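Local coordinates for protein enolase from the environmental genome shotgun sequencing of the Sargasso Sea (PDB 2QGY) that is of unknown function but, as a magnesium-binding member of the enolase superfamily, probably abstracts a proton next to a carboxylate of its substrate, at residues Ser126-Ser131 with Cys318-Asn323. Residues are numbered along the deposited sequence; the frame is centred on the assembly and turned at random. Where two conformers were deposited one is given.
Sequences SLLTKS and CSSIPN
Ser-320 was modelled in two conformers; in the one described, chi1 of 84° folds OG back over its own backbone and turns it to the carbons of Leu-128. Thr-129 points OG1 away from its backbone N (chi1 -172°), which brings its CG2 methyl to face the serine. In this conformer CD1 of Leu-128 lies 3.5 Å from OG of Ser-320, and CB of Leu-128 comes alongside CB of Ser-320 at 3.7 Å. The methyl CG2 of Thr-129 rests against the backbone of Ser-320, 3.7 Å from its CA. A serine suits this place because its short side chain lets the two backbones come close, 5.6 Å between the CA atoms of Thr-129 and Ser-320, while its hydroxyl, again in this conformer, is hydrogen-bonded to the carbonyl of Val-317 and can lie beside leucine carbons. Threonine serves with both branches: its methyl packs, and its OG1 meets a water weakly at 3.4 Å. That water donates a firmer bond to O of Ser-320, 3.1 Å away, so van der Waals contact is joined by one water bridge, weak on the threonine side. Thr-129 follows helix 124-128, near where the N-terminal region of the enolase fold meets the barrel, and Ser-320 lies near the C-terminal end of helix 309-320. Leu-128 also touches Trp-113 of helix 99-120, and Ser-320 Ile-286 of helix 282-294, while Ile-321 touches Ile-299 of strand 298-299.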
# COMPACT_ATOMS: atom_id res chain seq x y z
N SER A 126 -8.29 -1.14 29.49
CA SER A 126 -7.81 -0.44 30.70
C SER A 126 -6.45 0.24 30.51
O SER A 126 -6.13 1.20 31.24
CB SER A 126 -7.78 -1.40 31.89
OG SER A 126 -9.10 -1.67 32.34
N LEU A 127 -5.65 -0.24 29.55
CA LEU A 127 -4.45 0.45 29.13
C LEU A 127 -4.75 1.64 28.24
O LEU A 127 -3.95 2.56 28.11
CB LEU A 127 -3.54 -0.50 28.33
CG LEU A 127 -2.81 -1.65 29.01
CD1 LEU A 127 -1.65 -2.08 28.07
CD2 LEU A 127 -2.25 -1.34 30.38
N LEU A 128 -5.91 1.60 27.59
CA LEU A 128 -6.23 2.60 26.60
C LEU A 128 -6.95 3.81 27.20
O LEU A 128 -6.73 4.94 26.77
CB LEU A 128 -7.05 1.98 25.45
CG LEU A 128 -6.42 0.83 24.65
CD1 LEU A 128 -7.28 0.51 23.43
CD2 LEU A 128 -5.00 1.16 24.19
N THR A 129 -7.82 3.56 28.17
CA THR A 129 -8.54 4.65 28.82
C THR A 129 -8.80 4.31 30.27
O THR A 129 -8.80 3.12 30.64
CB THR A 129 -9.89 4.97 28.13
OG1 THR A 129 -10.46 6.16 28.71
CG2 THR A 129 -10.89 3.83 28.30
N LYS A 130 -9.08 5.26 31.17
CA LYS A 130 -9.24 4.87 32.61
C LYS A 130 -10.42 3.93 32.95
O LYS A 130 -10.31 3.04 33.79
CB LYS A 130 -9.29 6.10 33.53
CG LYS A 130 -9.03 5.79 35.01
CD LYS A 130 -9.92 6.64 35.93
CE LYS A 130 -9.45 6.58 37.38
NZ LYS A 130 -10.48 7.14 38.30
N SER A 131 -11.53 4.15 32.24
CA SER A 131 -12.89 3.70 32.49
C SER A 131 -13.52 3.29 31.17
O SER A 131 -14.39 3.99 30.64
CB SER A 131 -13.71 4.78 33.22
OG SER A 131 -13.04 5.21 34.41
N CYS A 318 -12.88 -0.17 20.62
CA CYS A 318 -14.21 0.45 20.60
C CYS A 318 -14.71 0.84 21.99
O CYS A 318 -15.37 1.87 22.14
CB CYS A 318 -15.25 -0.45 19.93
SG CYS A 318 -15.02 -0.55 18.14
N SER A 319 -14.38 0.01 22.98
CA SER A 319 -14.78 0.27 24.36
C SER A 319 -14.05 1.45 25.00
O SER A 319 -14.50 1.99 26.02
CB SER A 319 -14.62 -0.99 25.23
OG SER A 319 -13.27 -1.20 25.57
N SER A 320 -12.98 1.89 24.33
CA SER A 320 -12.07 2.87 24.89
C SER A 320 -12.17 4.24 24.23
O SER A 320 -11.53 5.18 24.67
CB SER A 320 -10.63 2.36 24.83
OG SER A 320 -10.05 2.62 23.56
N ILE A 321 -12.99 4.36 23.18
CA ILE A 321 -13.15 5.67 22.49
C ILE A 321 -14.58 6.23 22.63
O ILE A 321 -15.54 5.47 22.63
CB ILE A 321 -12.70 5.62 21.00
CG1 ILE A 321 -13.50 4.56 20.24
CG2 ILE A 321 -11.20 5.35 20.89
CD1 ILE A 321 -13.42 4.66 18.70
N PRO A 322 -14.73 7.57 22.75
CA PRO A 322 -16.06 8.16 22.93
C PRO A 322 -16.86 8.26 21.64
O PRO A 322 -18.09 8.43 21.71
CB PRO A 322 -15.75 9.57 23.44
CG PRO A 322 -14.44 9.91 22.86
CD PRO A 322 -13.67 8.60 22.76
N ASN A 323 -16.19 8.11 20.49
CA ASN A 323 -16.88 8.23 19.18
C ASN A 323 -16.89 6.94 18.35
O ASN A 323 -16.74 6.96 17.13
CB ASN A 323 -16.27 9.36 18.33
CG ASN A 323 -14.85 9.07 17.93
OD1 ASN A 323 -14.09 8.48 18.69
ND2 ASN A 323 -14.46 9.52 16.73
O HOH W 1 -12.95 7.17 26.56